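Local coordinates for protein probable sugar kinase (Clostridium perfringens, PDB 3KZH) that probably phosphorylates a sugar as a kinase of the pfkB (ribokinase) family, and holds beta-D-glucopyranose in the crystal, at residues R46-A49 with E50-R54; G120-N123 with T124-D128; E148-E151 with Y152-N156; T202-D205 with D206-A210; D275-K278 with F279-M283. All coordinates share one frame; numbering follows the deposited sequence.

Contact 1. Residues R46-A49 with E50-R54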
# COMPACT_ATOMS: atom_id res chain seq x y z
N ARG A 46 17.09 -3.02 -1.50
CA ARG A 46 16.27 -2.30 -0.51
C ARG A 46 16.37 -2.93 0.86
O ARG A 46 16.32 -2.23 1.87
CB ARG A 46 14.79 -2.22 -0.94
CG ARG A 46 13.99 -1.10 -0.23
CD ARG A 46 12.65 -1.56 0.30
NE ARG A 46 12.74 -2.03 1.68
CZ ARG A 46 12.96 -3.29 2.04
NH1 ARG A 46 13.09 -4.21 1.11
NH2 ARG A 46 13.15 -3.60 3.30
N ASN A 47 16.53 -4.25 0.88
CA ASN A 47 16.69 -5.02 2.11
C ASN A 47 18.07 -4.72 2.70
O ASN A 47 18.19 -4.52 3.91
CB ASN A 47 16.55 -6.54 1.85
CG ASN A 47 15.22 -6.93 1.20
OD1 ASN A 47 14.17 -6.39 1.51
ND2 ASN A 47 15.27 -7.90 0.29
N ILE A 48 19.10 -4.64 1.85
CA ILE A 48 20.47 -4.34 2.29
C ILE A 48 20.51 -2.97 2.98
O ILE A 48 20.95 -2.87 4.12
CB ILE A 48 21.52 -4.40 1.12
CG1 ILE A 48 21.66 -5.84 0.60
CG2 ILE A 48 22.90 -3.92 1.58
CD1 ILE A 48 22.46 -6.00 -0.69
N ALA A 49 19.98 -1.96 2.28
CA ALA A 49 19.89 -0.58 2.77
C ALA A 49 19.14 -0.46 4.10
O ALA A 49 19.57 0.30 4.97
CB ALA A 49 19.25 0.29 1.73
N GLU A 50 18.07 -1.25 4.26
CA GLU A 50 17.29 -1.25 5.52
C GLU A 50 18.13 -1.80 6.67
O GLU A 50 18.26 -1.13 7.70
CB GLU A 50 15.95 -2.03 5.41
CG GLU A 50 15.01 -1.68 6.59
CD GLU A 50 13.75 -2.54 6.76
OE1 GLU A 50 13.16 -3.01 5.77
OE2 GLU A 50 13.33 -2.71 7.92
N ASN A 51 18.74 -2.97 6.45
CA ASN A 51 19.59 -3.65 7.45
C ASN A 51 20.77 -2.77 7.90
O ASN A 51 21.15 -2.78 9.07
CB ASN A 51 20.16 -4.96 6.88
CG ASN A 51 19.12 -6.05 6.71
OD1 ASN A 51 18.75 -6.42 5.59
ND2 ASN A 51 18.68 -6.62 7.83
N MSE A 52 21.29 -1.96 6.96
CA MSE A 52 22.41 -1.03 7.16
C MSE A 52 22.01 0.16 8.05
O MSE A 52 22.70 0.50 9.01
CB MSE A 52 22.92 -0.50 5.82
CG MSE A 52 24.07 -1.28 5.22
SE MSE A 52 24.82 -0.49 3.63
CE MSE A 52 25.86 -2.05 3.03
N ALA A 53 20.88 0.78 7.71
CA ALA A 53 20.33 1.93 8.43
C ALA A 53 19.91 1.49 9.84
O ALA A 53 20.07 2.25 10.81
CB ALA A 53 19.15 2.50 7.67
N ARG A 54 19.45 0.24 9.95
CA ARG A 54 19.03 -0.35 11.23
C ARG A 54 20.17 -0.50 12.23
O ARG A 54 19.94 -0.39 13.43
CB ARG A 54 18.34 -1.71 11.01
CG ARG A 54 16.84 -1.59 10.74
CD ARG A 54 16.20 -2.93 10.43
NE ARG A 54 14.74 -2.83 10.39
CZ ARG A 54 13.93 -2.99 11.44
NH1 ARG A 54 14.43 -3.27 12.63
NH2 ARG A 54 12.63 -2.83 11.31

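Contact 2. Residues G120-N123 with T124-D128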
# COMPACT_ATOMS: atom_id res chain seq x y z
N GLY A 120 14.02 -1.39 -15.39
CA GLY A 120 14.86 -1.19 -16.56
C GLY A 120 14.87 0.22 -17.13
O GLY A 120 15.53 0.46 -18.14
N ALA A 121 14.19 1.16 -16.46
CA ALA A 121 14.12 2.56 -16.91
C ALA A 121 15.29 3.45 -16.49
O ALA A 121 15.28 4.66 -16.73
CB ALA A 121 12.78 3.17 -16.51
N MSE A 122 16.31 2.84 -15.87
CA MSE A 122 17.53 3.54 -15.43
C MSE A 122 18.40 3.81 -16.66
O MSE A 122 18.68 2.91 -17.47
CB MSE A 122 18.31 2.70 -14.40
CG MSE A 122 19.63 3.32 -13.89
SE MSE A 122 19.29 4.93 -12.88
CE MSE A 122 20.61 5.98 -13.56
N ASN A 123 18.82 5.07 -16.79
CA ASN A 123 19.65 5.50 -17.92
C ASN A 123 20.92 6.23 -17.49
O ASN A 123 21.03 6.70 -16.37
CB ASN A 123 18.82 6.35 -18.90
CG ASN A 123 18.12 7.53 -18.24
OD1 ASN A 123 18.75 8.47 -17.76
ND2 ASN A 123 16.79 7.48 -18.22
N THR A 124 21.85 6.37 -18.43
CA THR A 124 23.14 7.03 -18.21
C THR A 124 23.06 8.52 -17.86
O THR A 124 23.90 9.02 -17.11
CB THR A 124 24.07 6.84 -19.42
OG1 THR A 124 23.42 7.31 -20.61
CG2 THR A 124 24.43 5.37 -19.58
N ASP A 125 22.03 9.20 -18.36
CA ASP A 125 21.80 10.63 -18.09
C ASP A 125 21.53 10.89 -16.61
O ASP A 125 22.01 11.88 -16.04
CB ASP A 125 20.64 11.17 -18.92
CG ASP A 125 21.07 11.72 -20.26
OD1 ASP A 125 21.95 11.11 -20.91
OD2 ASP A 125 20.53 12.77 -20.66
N PHE A 126 20.79 9.96 -15.98
CA PHE A 126 20.48 10.05 -14.57
C PHE A 126 21.73 9.74 -13.74
O PHE A 126 21.98 10.44 -12.75
CB PHE A 126 19.27 9.16 -14.20
CG PHE A 126 18.73 9.42 -12.82
CD1 PHE A 126 17.85 10.49 -12.59
CD2 PHE A 126 19.18 8.66 -11.72
CE1 PHE A 126 17.42 10.82 -11.28
CE2 PHE A 126 18.77 8.97 -10.40
CZ PHE A 126 17.89 10.06 -10.18
N ILE A 127 22.53 8.73 -14.15
CA ILE A 127 23.78 8.38 -13.45
C ILE A 127 24.69 9.61 -13.45
O ILE A 127 25.19 10.00 -12.40
CB ILE A 127 24.57 7.17 -14.09
CG1 ILE A 127 23.94 5.84 -13.72
CG2 ILE A 127 25.94 7.05 -13.47
CD1 ILE A 127 24.04 4.77 -14.78
N ASP A 128 24.83 10.24 -14.62
CA ASP A 128 25.65 11.43 -14.82
C ASP A 128 25.23 12.61 -13.95
O ASP A 128 26.09 13.34 -13.45
CB ASP A 128 25.65 11.87 -16.29
CG ASP A 128 26.35 10.89 -17.21
OD1 ASP A 128 27.28 10.18 -16.76
OD2 ASP A 128 25.96 10.83 -18.40

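Contact 3. Residues E148-E151 with Y152-N156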
# COMPACT_ATOMS: atom_id res chain seq x y z
N GLU A 148 24.72 -4.11 -18.06
CA GLU A 148 25.07 -2.97 -18.92
C GLU A 148 25.33 -1.70 -18.09
O GLU A 148 26.29 -0.98 -18.34
CB GLU A 148 23.94 -2.71 -19.93
CG GLU A 148 24.28 -1.71 -21.05
CD GLU A 148 23.04 -1.05 -21.66
OE1 GLU A 148 23.16 0.12 -22.10
OE2 GLU A 148 21.96 -1.68 -21.70
N ILE A 149 24.46 -1.46 -17.10
CA ILE A 149 24.59 -0.31 -16.21
C ILE A 149 25.72 -0.52 -15.20
O ILE A 149 26.41 0.44 -14.86
CB ILE A 149 23.21 0.07 -15.57
CG1 ILE A 149 22.42 0.85 -16.62
CG2 ILE A 149 23.36 0.93 -14.28
CD1 ILE A 149 20.94 0.75 -16.48
N MSE A 150 25.96 -1.77 -14.80
CA MSE A 150 27.04 -2.12 -13.89
C MSE A 150 28.35 -1.74 -14.57
O MSE A 150 29.13 -0.99 -13.99
CB MSE A 150 27.03 -3.63 -13.54
CG MSE A 150 28.17 -4.10 -12.60
SE MSE A 150 28.31 -6.02 -12.31
CE MSE A 150 26.70 -6.22 -11.28
N GLU A 151 28.51 -2.15 -15.84
CA GLU A 151 29.70 -1.85 -16.65
C GLU A 151 29.93 -0.35 -16.75
O GLU A 151 31.07 0.11 -16.58
CB GLU A 151 29.59 -2.45 -18.05
CG GLU A 151 30.80 -2.19 -18.97
CD GLU A 151 30.86 -3.13 -20.16
OE1 GLU A 151 29.80 -3.57 -20.64
OE2 GLU A 151 31.99 -3.44 -20.60
N TYR A 152 28.85 0.41 -16.95
CA TYR A 152 28.93 1.86 -17.03
C TYR A 152 29.40 2.43 -15.69
O TYR A 152 30.27 3.30 -15.66
CB TYR A 152 27.58 2.47 -17.43
CG TYR A 152 27.64 3.97 -17.70
CD1 TYR A 152 28.12 4.47 -18.93
CD2 TYR A 152 27.25 4.90 -16.71
CE1 TYR A 152 28.22 5.87 -19.16
CE2 TYR A 152 27.34 6.29 -16.93
CZ TYR A 152 27.82 6.76 -18.16
OH TYR A 152 27.87 8.12 -18.37
N LEU A 153 28.87 1.89 -14.59
CA LEU A 153 29.24 2.34 -13.24
C LEU A 153 30.68 2.01 -12.88
O LEU A 153 31.39 2.85 -12.33
CB LEU A 153 28.28 1.79 -12.18
CG LEU A 153 26.84 2.28 -12.24
CD1 LEU A 153 25.99 1.53 -11.27
CD2 LEU A 153 26.76 3.75 -11.98
N LEU A 154 31.12 0.80 -13.26
CA LEU A 154 32.48 0.33 -13.01
C LEU A 154 33.50 1.14 -13.80
O LEU A 154 34.42 1.70 -13.22
CB LEU A 154 32.61 -1.17 -13.35
CG LEU A 154 31.85 -2.20 -12.52
CD1 LEU A 154 32.03 -3.56 -13.13
CD2 LEU A 154 32.28 -2.22 -11.05
N LYS A 155 33.27 1.28 -15.11
CA LYS A 155 34.13 2.03 -16.03
C LYS A 155 34.31 3.48 -15.57
O LYS A 155 35.44 3.98 -15.48
CB LYS A 155 33.50 1.99 -17.44
CG LYS A 155 34.21 2.72 -18.57
CD LYS A 155 33.40 2.52 -19.85
CE LYS A 155 33.96 3.29 -21.04
NZ LYS A 155 33.06 3.13 -22.23
N ASN A 156 33.20 4.10 -15.17
CA ASN A 156 33.18 5.48 -14.72
C ASN A 156 33.54 5.79 -13.27
O ASN A 156 33.94 6.92 -12.99
CB ASN A 156 31.81 6.10 -15.02
CG ASN A 156 31.63 6.45 -16.48
OD1 ASN A 156 31.14 5.64 -17.27
ND2 ASN A 156 32.00 7.67 -16.84

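Contact 4. Residues T202-D205 with D206-A210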
# COMPACT_ATOMS: atom_id res chain seq x y z
N THR A 202 35.01 -27.91 -3.73
CA THR A 202 34.62 -29.03 -2.88
C THR A 202 35.20 -29.07 -1.46
O THR A 202 34.64 -29.73 -0.58
CB THR A 202 34.92 -30.40 -3.57
OG1 THR A 202 36.30 -30.49 -3.93
CG2 THR A 202 34.06 -30.57 -4.82
N ASP A 203 36.30 -28.35 -1.26
CA ASP A 203 36.98 -28.32 0.04
C ASP A 203 37.67 -26.98 0.33
O ASP A 203 37.52 -26.02 -0.43
CB ASP A 203 37.98 -29.50 0.16
CG ASP A 203 38.93 -29.63 -1.04
OD1 ASP A 203 39.31 -28.61 -1.65
OD2 ASP A 203 39.32 -30.77 -1.37
N THR A 204 38.47 -26.96 1.40
CA THR A 204 39.22 -25.79 1.84
C THR A 204 40.29 -25.31 0.85
O THR A 204 40.45 -24.10 0.65
CB THR A 204 39.88 -26.05 3.23
OG1 THR A 204 38.87 -26.39 4.18
CG2 THR A 204 40.62 -24.83 3.73
N ASP A 205 40.99 -26.26 0.23
CA ASP A 205 42.03 -25.94 -0.75
C ASP A 205 41.47 -25.26 -2.00
O ASP A 205 42.09 -24.34 -2.54
CB ASP A 205 42.84 -27.19 -1.12
CG ASP A 205 43.81 -27.61 -0.02
OD1 ASP A 205 44.61 -26.76 0.44
OD2 ASP A 205 43.78 -28.79 0.39
N ASP A 206 40.27 -25.67 -2.41
CA ASP A 206 39.60 -25.08 -3.57
C ASP A 206 39.09 -23.68 -3.23
O ASP A 206 39.09 -22.78 -4.09
CB ASP A 206 38.45 -25.96 -4.05
CG ASP A 206 38.91 -27.33 -4.54
OD1 ASP A 206 40.04 -27.45 -5.06
OD2 ASP A 206 38.12 -28.28 -4.40
N LEU A 207 38.70 -23.50 -1.96
CA LEU A 207 38.22 -22.22 -1.42
C LEU A 207 39.37 -21.22 -1.42
O LEU A 207 39.18 -20.08 -1.80
CB LEU A 207 37.67 -22.38 -0.00
CG LEU A 207 36.22 -22.80 0.17
CD1 LEU A 207 35.95 -23.27 1.58
CD2 LEU A 207 35.30 -21.63 -0.22
N ILE A 208 40.57 -21.69 -1.03
CA ILE A 208 41.78 -20.86 -1.02
C ILE A 208 42.19 -20.52 -2.46
O ILE A 208 42.55 -19.38 -2.73
CB ILE A 208 42.96 -21.55 -0.24
CG1 ILE A 208 42.58 -21.71 1.24
CG2 ILE A 208 44.25 -20.70 -0.32
CD1 ILE A 208 43.52 -22.60 2.06
N LYS A 209 42.03 -21.48 -3.38
CA LYS A 209 42.38 -21.31 -4.80
C LYS A 209 41.44 -20.32 -5.50
O LYS A 209 41.89 -19.46 -6.27
CB LYS A 209 42.36 -22.67 -5.50
CG LYS A 209 42.89 -22.70 -6.94
CD LYS A 209 42.55 -24.02 -7.63
CE LYS A 209 42.87 -23.94 -9.13
NZ LYS A 209 42.30 -25.08 -9.90
N ALA A 210 40.14 -20.44 -5.21
CA ALA A 210 39.09 -19.57 -5.77
C ALA A 210 39.27 -18.13 -5.33
O ALA A 210 39.34 -17.22 -6.16
CB ALA A 210 37.73 -20.07 -5.35

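Contact 5. Residues D275-K278 with F279-M283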
# COMPACT_ATOMS: atom_id res chain seq x y z
N ASP A 275 36.38 -9.73 12.89
CA ASP A 275 35.26 -9.10 13.57
C ASP A 275 34.14 -8.66 12.62
O ASP A 275 32.97 -8.63 13.02
CB ASP A 275 35.74 -7.94 14.47
CG ASP A 275 36.57 -8.41 15.66
OD1 ASP A 275 36.15 -9.34 16.38
OD2 ASP A 275 37.67 -7.85 15.87
N ILE A 276 34.49 -8.32 11.37
CA ILE A 276 33.51 -7.92 10.33
C ILE A 276 32.69 -9.16 9.96
O ILE A 276 31.46 -9.10 9.87
CB ILE A 276 34.21 -7.40 9.03
CG1 ILE A 276 35.00 -6.12 9.31
CG2 ILE A 276 33.18 -7.14 7.91
CD1 ILE A 276 35.80 -5.60 8.11
N VAL A 277 33.39 -10.29 9.81
CA VAL A 277 32.82 -11.59 9.48
C VAL A 277 31.84 -12.05 10.57
O VAL A 277 30.75 -12.50 10.26
CB VAL A 277 33.97 -12.63 9.24
CG1 VAL A 277 33.46 -14.00 8.98
CG2 VAL A 277 34.76 -12.24 8.03
N LYS A 278 32.21 -11.82 11.84
CA LYS A 278 31.39 -12.20 12.98
C LYS A 278 30.15 -11.33 13.16
O LYS A 278 29.06 -11.86 13.43
CB LYS A 278 32.21 -12.18 14.28
CG LYS A 278 33.15 -13.35 14.45
CD LYS A 278 33.90 -13.21 15.76
CE LYS A 278 35.16 -14.03 15.74
NZ LYS A 278 36.06 -13.71 16.89
N PHE A 279 30.32 -10.02 12.95
CA PHE A 279 29.24 -9.01 13.07
C PHE A 279 28.21 -9.26 11.97
O PHE A 279 27.01 -9.33 12.24
CB PHE A 279 29.82 -7.57 12.99
CG PHE A 279 28.81 -6.48 13.30
CD1 PHE A 279 28.70 -5.94 14.60
CD2 PHE A 279 27.89 -6.04 12.31
CE1 PHE A 279 27.70 -4.98 14.91
CE2 PHE A 279 26.88 -5.08 12.61
CZ PHE A 279 26.79 -4.55 13.92
N ALA A 280 28.70 -9.36 10.73
CA ALA A 280 27.86 -9.61 9.56
C ALA A 280 27.16 -10.97 9.61
O ALA A 280 26.04 -11.11 9.13
CB ALA A 280 28.70 -9.49 8.31
N MSE A 281 27.81 -11.96 10.22
CA MSE A 281 27.25 -13.30 10.35
C MSE A 281 26.16 -13.32 11.40
O MSE A 281 25.15 -14.01 11.23
CB MSE A 281 28.33 -14.31 10.67
CG MSE A 281 28.16 -15.62 9.93
SE MSE A 281 29.60 -16.85 10.27
CE MSE A 281 31.02 -15.64 10.35
N THR A 282 26.35 -12.52 12.47
CA THR A 282 25.36 -12.38 13.55
C THR A 282 24.07 -11.78 12.98
O THR A 282 22.97 -12.21 13.33
CB THR A 282 25.91 -11.50 14.73
OG1 THR A 282 27.02 -12.17 15.33
CG2 THR A 282 24.84 -11.26 15.79
N MSE A 283 24.22 -10.82 12.05
CA MSE A 283 23.12 -10.15 11.35
C MSE A 283 22.40 -11.15 10.44
O MSE A 283 21.16 -11.13 10.34
CB MSE A 283 23.63 -8.99 10.50
CG MSE A 283 24.13 -7.82 11.29
SE MSE A 283 24.37 -6.20 10.24
CE MSE A 283 22.60 -6.17 9.47

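Contact 1. Residues R46-A49 with E50-R54
Arg46 and Glu50 lie side by side, one helical turn apart, and point the same way. The Arg46 chain starts with CG opposite the backbone N (chi1 -161°) and then bends at its second and third torsions. The bends bring the guanidinium round to its neighbour, and NH2 stands 2.5 Å from Glu50 OE1. This salt bridge is bent, with an N-H...O angle of 131°, and its exact length is uncertain. OE1 sits at the guanidinium edge, in its plane, and uses the lone pair turned away from OE2. The two flat groups are twisted 66° against each other, and OE1 is the oxygen that meets Arg46. Glu50 runs straight beyond CG. Its second oxygen, OE2, lies 2.8 Å from Arg54 NE, one turn further on. Holding both oxygens should fix the carboxylate's rotation and favour its ionised form in this buried place. His77 adds a weak bond to OE1. Elsewhere on the helix, the extended selenomethionine Met52 lies beside Ile48, with CE 3.8 Å from Ile48 CG2. The backbone repeats i to i+4 bonds, such as Asn51 N to Asn47 O at 3.0 Å. Outside, Ile48 and Met52 meet helix 255-268, while Ala49 meets strand 59-62. The three charged residues form an i, i+4, i+8 salt-bridge network along helix 44-54, a buried helix of the ribokinase-type fold.

Contact 2. Residues G120-N123 with T124-D128
Asn123 caps the helix that starts at Thr124, and its OD1 accepts from Phe126 N at 3.1 Å. The N-H...O angle is 144°, and the donor is tilted a little out of the amide carbonyl plane. The torsion makes this possible: CG sits between the backbone N and the carbonyl carbon (chi1 54°), which folds the amide over the first turn. The backbone carbonyl of Asn123 adds two weak bonds. Its O lies 3.3 Å from Phe126 N and 3.4 Å from Ile127 N. Phe126 N is therefore shared by the side-chain and main-chain oxygens of one residue. Asp125 CB also rests against the capping oxygen, 3.5 Å from Asn123 OD1.

Packing begins one residue earlier. The selenomethionine Met122 bends at its second and third torsions, and its terminal methyl slips in between Phe126 and Ile127. CE lies 3.5 Å from Phe126 CB and reaches the ring at its edge, near the ring plane. The selenium stands 5.1 Å from the ring centroid, 63° off the ring normal, an oblique Met-aromatic contact. On the other residue, CE presses on Ile127 CG1 at 3.3 Å, tight enough that the exact spacing is doubtful. Met122 crosses both side chains at about a right angle. Beyond them, Ile127 packs on helix 147-157, and Phe126 touches Met89. The Asn123 N-cap is accompanied by a hydrophobic staple, in which Met122, just before the cap, meets Ile127, the fourth residue of the helix.

Contact 3. Residues E148-E151 with Y152-N156
Glu148 meets Tyr152 through the backbone: its O accepts from Tyr152 N at 3.2 Å. The Tyr152 side chain leads away from this turn, and its OH bonds to Asp128. Ile149 comes next. Its O takes Leu153 N at 2.9 Å, and its CG2 branch lies 4.0 Å from Leu153 CD1. The two side chains run alongside each other and point the same way. Leu153 has CG beside its own backbone N (chi1 -66°), which leans the branch back over the Ile149 carbonyl. Met150, a selenomethionine, repeats the pattern a residue later. Leu154 N reaches its O at 2.8 Å. Leu154 CD1 rests 3.9 Å from Met150 CG, on the inner part of the chain. The Met150 chain bends at its last torsion, and the side chain also touches Leu142, Leu165 and Phe183. Glu151 ends the segment on the exposed side. Its O accepts from Lys155 N at 2.9 Å. Its carboxylate forms no salt bridge with Lys155, since OE2 and NZ are 6.9 Å apart and both chains stand extended. Helix 147-157 is thus amphipathic. Its apolar ridge packs on strands 139-143 and 162-166, which it joins in a beta-alpha-beta unit. The chemistry implies that backbone bonds and apolar contacts carry this turn, while any attraction between the charges of Glu151 and Lys155 acts across a gap and is probably weak.

Contact 4. Residues T202-D205 with D206-A210
This is the N-terminal cap of helix 204-217, with Asp203 at the N-cap. Asp203 OD1 accepts from Asp206 N at 3.2 Å, met nearly head-on along the C-O bond. CG lies between the backbone N and the carbonyl carbon (chi1 51°), which turns the carboxylate over the first turn. Asp206 answers with its own side chain, one residue further back than in a classical capping box. Its OD2 is gripped twice by Thr202. Thr202 N comes in at 3.2 Å on the anti lone pair, and Thr202 OG1 donates at 2.9 Å. These two return bonds tie Thr202, just before the cap, to the first turn. Behind it, Ile208 N bonds to Thr204 O at 2.9 Å, and Ile208 CD1 lies 4.0 Å from Thr204 CG2. Ile208 and Leu207 reach on to Phe232 of strand 231-234. The cost is crowding of charge: Asp203 OD1 and Asp206 OD2 are 3.0 Å apart, with their planes 32° from each other. Both oxygens are acceptors. The N-H donors and the positive end of the helix dipole probably offset their repulsion, though the closeness could still raise the proton affinity of one carboxylate.

Contact 5. Residues D275-K278 with F279-M283
Lys278 O is gripped by two donors of one residue, Thr282. The hydroxyl OG1 donates to it at 2.8 Å and the backbone N at 2.9 Å. OG1 lies beside the threonine's own backbone N (chi1 -65°), so it reaches back to the preceding turn. This is the familiar threonine-to-carbonyl i, i-4 bond of helices, here in helix 273-288 of the ribokinase-type fold. It satisfies a buried hydroxyl within its own helix. Val277 and Met281, a selenomethionine, lie side by side and face strand 231-234, where both touch Ile231. Met281 bends at its last torsion (chi3 -37°), which curls the terminal methyl back along the helix. Its CE reaches Val277 CG1 at 3.2 Å, close enough that the exact methyl position is doubtful. The Lys278 chain is extended and makes a cation-pi contact with Trp312. The Phe279 ring leads away from the turn, and stacks on Tyr265 of helix 255-268. Ordinary backbone bonds flank the threonine bond, such as Ala280 N to Ile276 O at 2.9 Å. At Lys278 O itself, Thr282 OG1 and Thr282 N approach from opposite faces of the carbonyl plane.

The five contacts follow one another along the chain. None nests in or crosses another, and each joins neighbouring turns or a helix start, so none closes a long loop. Contact 1 lies on helix 44-54, close to the chain's centre in space. Contact 2 starts helix 124-129, and contact 3 lies on helix 147-157. These two helices pack together, through a hydroxyl-carboxylate bond and apolar side chains. Contact 4 starts helix 204-217 at the surface. Contact 5 ties helix 273-288 back to helix 44-54 of contact 1, where Met283 CE packs on Asn51 O at 3.7 Å. Contacts 2 and 5 lie on opposite sides of the chain's centre, about 34 Å apart between centres.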